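Local coordinates for hypothetical protein ST1066 (PDB 2PJZ) that probably binds and hydrolyses ATP as the nucleotide-binding subunit of an ABC transporter, possibly one that imports cobalt, at residues N79-Y84 with L136-L141; D106-M111 with A142-P147. All coordinates share one frame; numbering follows the deposited sequence.

Contact 1 of 2, residues N79-Y84 with L136-L141; sequences NLPEAY and LVRTSL
R138 and N79 face each other across the contact and pair through a side chain and a backbone oxygen. The arginine chain leaves its helix with CG anti to the carbonyl carbon (chi1 -76°) and bends at chi3, which turns the guanidinium back over the loop. There NH1 donates to N79 O at 2.8 Å, with the oxygen close to the guanidinium plane. The ring of P81 covers one face of the same group, CG lying 3.7 Å from NH1. NE bonds to S134 OG, so the flat group is held from two directions. The aliphatic part of the arginine runs beside the Y84 ring, with R138 CG 3.7 Å from Y84 CD2. On the same side of the ring plane, but near its opposite flank, L141 brings CD1 to within 3.7 Å of Y84 CE1. N79 lies alongside T139, and its ND2 gives a nearly straight bond of 3.0 Å to T139 OG1, while its OD1 accepts from D153 N. Were R138 an alanine, N79 O would probably lose this donor, and a gap is likely to open beside P81 and Y84. The loop after strand 76-78 is thus fastened to helix 131-144, with helix 90-100 against Y84 and L141, helix 161-173 against T139, and strand 149-153 reached through N79.

Contact 2 of 2, residues D106-M111 with A142-P147; sequences DLFLEM and ALASQP
F108 and A144 bring the backbones of helix 105-114 and the end of helix 131-144 close together, their CA atoms only 5.1 Å apart. The small side chain of A144 is consistent with so close an approach: its CB rests against the opposing helix backbone, 3.7 Å from F108 N, and lies 3.8 Å from F108 CB. The phenylalanine CG stands anti to the backbone N (chi1 178°), and the ring presents its edge to that methyl while its CE1 flank meets S140 and L141; the ring also touches V90 and V94 of helix 90-100. One turn further along, M111 stretches its extended chain across L143 at about a right angle, ending with CE 3.7 Å from L143 CB. On the way its sulfur passes the alanine, M111 SD lying 4.1 Å from A144 CB. L107 closes the other end. Its CD2 lies 3.9 Å from A144 O and 4.0 Å from Q146 CG, a looser touch at the border of the patch. Q146 is where the chain leaves helical geometry with a positive phi of 49°, turning it toward P147 and the following strand. No hydrogen bond joins the two segments, although A144 makes a backbone bond to D104, just before helix 105-114. Y170 of helix 161-173 packs against both M111 and L143, and Y174 against L107 and Q146, so the apolar patch is walled in further. The arrangement is consistent with the helical subdomain of ABC ATPases: helix 131-144 starts within an LSAGQ sequence that matches the family signature, leads to strand 149-153, probably the Walker B strand, and is flanked by the shorter helices of that subdomain.

Overall arrangement
Both contacts are largely buried and use helix 131-144, contact 1 its middle and contact 2 its last turn with the residues beyond, and their centres lie about 11 Å apart. They differ in chemistry. Segment 79-84, a loop leaving the central mixed sheet, combines two hydrogen bonds with packing of Y84. Segment 106-111, farther from the centre of the chain, meets its partner through van der Waals contacts, mostly apolar, with no hydrogen bond. Each contact has one exposed touching residue, P81 or Q146. The two patches adjoin: L141 CG lies 3.7 Å from F108 CE1. Helix 131-144 thus joins the loop to helix 105-114, consistent with a link between the core and helical subdomain of an ABC ATPase.

Contact 1 of 2, residues N79-Y84 with L136-L141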
loop_
_atom_site.group_PDB
_atom_site.type_symbol
_atom_site.label_atom_id
_atom_site.label_comp_id
_atom_site.label_asym_id
_atom_site.label_seq_id
_atom_site.Cartn_x
_atom_site.Cartn_y
_atom_site.Cartn_z
ATOM N N ASN A 79 -2.684 5.383 -6.568
ATOM C CA ASN A 79 -4.152 5.274 -6.693
ATOM C C ASN A 79 -4.879 6.057 -5.628
ATOM O O ASN A 79 -6.103 5.952 -5.526
ATOM C CB ASN A 79 -4.576 3.804 -6.619
ATOM C CG ASN A 79 -4.420 3.207 -5.215
ATOM O OD1 ASN A 79 -3.804 3.803 -4.325
ATOM N ND2 ASN A 79 -5.023 2.032 -5.008
ATOM N N LEU A 80 -4.148 6.866 -4.839
ATOM C CA LEU A 80 -4.801 7.611 -3.733
ATOM C C LEU A 80 -5.877 8.555 -4.279
ATOM O O LEU A 80 -5.670 9.216 -5.311
ATOM C CB LEU A 80 -3.798 8.428 -2.905
ATOM C CG LEU A 80 -2.937 7.636 -1.917
ATOM C CD1 LEU A 80 -1.717 8.532 -1.555
ATOM C CD2 LEU A 80 -3.700 7.213 -0.654
ATOM N N PRO A 81 -7.020 8.631 -3.581
ATOM C CA PRO A 81 -8.135 9.428 -4.117
ATOM C C PRO A 81 -7.744 10.897 -4.334
ATOM O O PRO A 81 -8.237 11.523 -5.263
ATOM C CB PRO A 81 -9.223 9.309 -3.039
ATOM C CG PRO A 81 -8.896 8.123 -2.266
ATOM C CD PRO A 81 -7.358 7.976 -2.310
ATOM N N GLU A 82 -6.838 11.415 -3.504
ATOM C CA GLU A 82 -6.348 12.808 -3.600
ATOM C C GLU A 82 -5.716 13.136 -4.973
ATOM O O GLU A 82 -5.673 14.306 -5.394
ATOM C CB GLU A 82 -5.315 13.088 -2.497
ATOM C CG GLU A 82 -5.852 13.164 -1.063
ATOM C CD GLU A 82 -5.918 11.825 -0.331
ATOM O OE1 GLU A 82 -5.878 10.720 -0.944
ATOM O OE2 GLU A 82 -6.049 11.884 0.905
ATOM N N ALA A 83 -5.231 12.111 -5.670
ATOM C CA ALA A 83 -4.615 12.300 -7.009
ATOM C C ALA A 83 -5.644 12.475 -8.141
ATOM O O ALA A 83 -5.275 12.781 -9.281
ATOM C CB ALA A 83 -3.634 11.128 -7.332
ATOM N N TYR A 84 -6.928 12.265 -7.838
ATOM C CA TYR A 84 -7.969 12.225 -8.866
ATOM C C TYR A 84 -9.137 13.108 -8.486
ATOM O O TYR A 84 -9.446 13.272 -7.311
ATOM C CB TYR A 84 -8.429 10.792 -9.111
ATOM C CG TYR A 84 -7.257 9.893 -9.420
ATOM C CD1 TYR A 84 -6.688 9.879 -10.698
ATOM C CD2 TYR A 84 -6.671 9.111 -8.422
ATOM C CE1 TYR A 84 -5.594 9.077 -10.986
ATOM C CE2 TYR A 84 -5.560 8.293 -8.704
ATOM C CZ TYR A 84 -5.039 8.284 -9.996
ATOM O OH TYR A 84 -3.952 7.505 -10.307
ATOM N N LEU A 136 -10.948 0.347 -8.052
ATOM C CA LEU A 136 -10.521 -0.350 -9.266
ATOM C C LEU A 136 -10.144 0.622 -10.340
ATOM O O LEU A 136 -9.100 0.445 -10.997
ATOM C CB LEU A 136 -11.595 -1.327 -9.785
ATOM C CG LEU A 136 -11.734 -2.582 -8.909
ATOM C CD1 LEU A 136 -13.014 -3.364 -9.301
ATOM C CD2 LEU A 136 -10.499 -3.464 -8.979
ATOM N N VAL A 137 -10.965 1.657 -10.525
ATOM C CA VAL A 137 -10.660 2.696 -11.535
ATOM C C VAL A 137 -9.343 3.433 -11.185
ATOM O O VAL A 137 -8.457 3.613 -12.055
ATOM C CB VAL A 137 -11.851 3.668 -11.725
ATOM C CG1 VAL A 137 -11.456 4.943 -12.511
ATOM C CG2 VAL A 137 -13.016 2.934 -12.425
ATOM N N ARG A 138 -9.195 3.812 -9.910
ATOM C CA ARG A 138 -7.989 4.540 -9.480
ATOM C C ARG A 138 -6.704 3.696 -9.586
ATOM O O ARG A 138 -5.637 4.190 -10.012
ATOM C CB ARG A 138 -8.189 5.090 -8.048
ATOM C CG ARG A 138 -9.103 6.338 -8.020
ATOM C CD ARG A 138 -9.270 6.897 -6.580
ATOM N NE ARG A 138 -10.194 6.096 -5.763
ATOM C CZ ARG A 138 -9.834 5.289 -4.766
ATOM N NH1 ARG A 138 -8.555 5.152 -4.398
ATOM N NH2 ARG A 138 -10.773 4.622 -4.103
ATOM N N THR A 139 -6.792 2.425 -9.220
ATOM C CA THR A 139 -5.648 1.519 -9.401
ATOM C C THR A 139 -5.319 1.347 -10.900
ATOM O O THR A 139 -4.149 1.381 -11.311
ATOM C CB THR A 139 -5.873 0.164 -8.688
ATOM O OG1 THR A 139 -6.012 0.386 -7.277
ATOM C CG2 THR A 139 -4.673 -0.773 -8.903
ATOM N N SER A 140 -6.353 1.212 -11.721
ATOM C CA SER A 140 -6.171 1.077 -13.158
ATOM C C SER A 140 -5.530 2.345 -13.745
ATOM O O SER A 140 -4.599 2.258 -14.545
ATOM C CB SER A 140 -7.519 0.749 -13.835
ATOM O OG SER A 140 -7.975 -0.516 -13.416
ATOM N N LEU A 141 -6.003 3.517 -13.341
ATOM C CA LEU A 141 -5.346 4.779 -13.753
ATOM C C LEU A 141 -3.846 4.827 -13.356
ATOM O O LEU A 141 -2.984 5.238 -14.157
ATOM C CB LEU A 141 -6.073 5.977 -13.138
ATOM C CG LEU A 141 -7.465 6.306 -13.707
ATOM C CD1 LEU A 141 -8.206 7.186 -12.721
ATOM C CD2 LEU A 141 -7.385 6.996 -15.089
#

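Contact 2 of 2, residues D106-M111 with A142-P147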
loop_
_atom_site.group_PDB
_atom_site.type_symbol
_atom_site.label_atom_id
_atom_site.label_comp_id
_atom_site.label_asym_id
_atom_site.label_seq_id
_atom_site.Cartn_x
_atom_site.Cartn_y
_atom_site.Cartn_z
ATOM N N ASP A 106 -5.448 2.860 -24.322
ATOM C CA ASP A 106 -5.802 1.500 -24.743
ATOM C C ASP A 106 -5.582 0.505 -23.602
ATOM O O ASP A 106 -6.410 -0.379 -23.367
ATOM C CB ASP A 106 -4.983 1.069 -25.973
ATOM C CG ASP A 106 -5.582 1.571 -27.311
ATOM O OD1 ASP A 106 -6.588 2.301 -27.324
ATOM O OD2 ASP A 106 -5.019 1.216 -28.366
ATOM N N LEU A 107 -4.450 0.639 -22.903
ATOM C CA LEU A 107 -4.137 -0.241 -21.767
ATOM C C LEU A 107 -5.163 -0.021 -20.667
ATOM O O LEU A 107 -5.653 -0.987 -20.097
ATOM C CB LEU A 107 -2.718 -0.001 -21.207
ATOM C CG LEU A 107 -2.277 -0.807 -19.974
ATOM C CD1 LEU A 107 -2.496 -2.300 -20.195
ATOM C CD2 LEU A 107 -0.805 -0.540 -19.585
ATOM N N PHE A 108 -5.476 1.236 -20.370
ATOM C CA PHE A 108 -6.539 1.524 -19.388
ATOM C C PHE A 108 -7.887 0.846 -19.746
ATOM O O PHE A 108 -8.570 0.284 -18.882
ATOM C CB PHE A 108 -6.735 3.028 -19.219
ATOM C CG PHE A 108 -7.835 3.395 -18.257
ATOM C CD1 PHE A 108 -7.640 3.291 -16.871
ATOM C CD2 PHE A 108 -9.068 3.842 -18.738
ATOM C CE1 PHE A 108 -8.662 3.603 -15.986
ATOM C CE2 PHE A 108 -10.098 4.172 -17.860
ATOM C CZ PHE A 108 -9.900 4.052 -16.480
ATOM N N LEU A 109 -8.274 0.953 -21.013
ATOM C CA LEU A 109 -9.525 0.344 -21.481
ATOM C C LEU A 109 -9.473 -1.162 -21.401
ATOM O O LEU A 109 -10.477 -1.810 -21.068
ATOM C CB LEU A 109 -9.862 0.827 -22.901
ATOM C CG LEU A 109 -10.196 2.316 -23.069
ATOM C CD1 LEU A 109 -10.553 2.681 -24.526
ATOM C CD2 LEU A 109 -11.311 2.774 -22.123
ATOM N N GLU A 110 -8.304 -1.729 -21.690
ATOM C CA GLU A 110 -8.067 -3.169 -21.553
ATOM C C GLU A 110 -8.282 -3.656 -20.105
ATOM O O GLU A 110 -8.927 -4.684 -19.875
ATOM C CB GLU A 110 -6.665 -3.509 -22.080
ATOM C CG GLU A 110 -6.124 -4.868 -21.687
ATOM C CD GLU A 110 -4.646 -5.052 -22.024
ATOM O OE1 GLU A 110 -4.183 -4.461 -23.026
ATOM O OE2 GLU A 110 -3.944 -5.774 -21.267
ATOM N N MET A 111 -7.754 -2.907 -19.132
ATOM C CA MET A 111 -7.984 -3.188 -17.714
ATOM C C MET A 111 -9.464 -3.085 -17.341
ATOM O O MET A 111 -9.997 -3.958 -16.671
ATOM C CB MET A 111 -7.156 -2.204 -16.844
ATOM C CG MET A 111 -5.633 -2.313 -17.020
ATOM S SD MET A 111 -4.729 -1.008 -16.074
ATOM C CE MET A 111 -3.049 -1.636 -16.344
ATOM N N ALA A 142 -3.557 4.436 -12.119
ATOM C CA ALA A 142 -2.163 4.414 -11.648
ATOM C C ALA A 142 -1.296 3.490 -12.539
ATOM O O ALA A 142 -0.181 3.852 -12.919
ATOM C CB ALA A 142 -2.096 3.985 -10.200
ATOM N N LEU A 143 -1.818 2.306 -12.865
ATOM C CA LEU A 143 -1.024 1.296 -13.571
ATOM C C LEU A 143 -0.935 1.499 -15.065
ATOM O O LEU A 143 0.029 1.027 -15.699
ATOM C CB LEU A 143 -1.533 -0.121 -13.280
ATOM C CG LEU A 143 -1.528 -0.556 -11.804
ATOM C CD1 LEU A 143 -2.183 -1.891 -11.702
ATOM C CD2 LEU A 143 -0.127 -0.614 -11.187
ATOM N N ALA A 144 -1.932 2.165 -15.645
ATOM C CA ALA A 144 -1.982 2.268 -17.112
ATOM C C ALA A 144 -0.954 3.245 -17.675
ATOM O O ALA A 144 -0.720 3.282 -18.876
ATOM C CB ALA A 144 -3.378 2.607 -17.585
ATOM N N SER A 145 -0.313 4.026 -16.808
ATOM C CA SER A 145 0.861 4.778 -17.224
ATOM C C SER A 145 2.185 4.002 -17.187
ATOM O O SER A 145 3.260 4.591 -17.424
ATOM C CB SER A 145 0.988 6.079 -16.418
ATOM O OG SER A 145 1.151 5.788 -15.049
ATOM N N GLN A 146 2.124 2.711 -16.867
ATOM C CA GLN A 146 3.320 1.894 -16.754
ATOM C C GLN A 146 4.393 2.587 -15.866
ATOM O O GLN A 146 5.548 2.797 -16.287
ATOM C CB GLN A 146 3.874 1.563 -18.146
ATOM C CG GLN A 146 2.893 0.705 -18.931
ATOM C CD GLN A 146 3.537 -0.090 -20.049
ATOM O OE1 GLN A 146 3.355 0.237 -21.222
ATOM N NE2 GLN A 146 4.275 -1.137 -19.700
ATOM N N PRO A 147 4.015 2.911 -14.617
ATOM C CA PRO A 147 4.933 3.595 -13.712
ATOM C C PRO A 147 6.115 2.711 -13.402
ATOM O O PRO A 147 5.990 1.459 -13.344
ATOM C CB PRO A 147 4.094 3.762 -12.418
ATOM C CG PRO A 147 3.074 2.635 -12.473
ATOM C CD PRO A 147 2.743 2.540 -13.955
#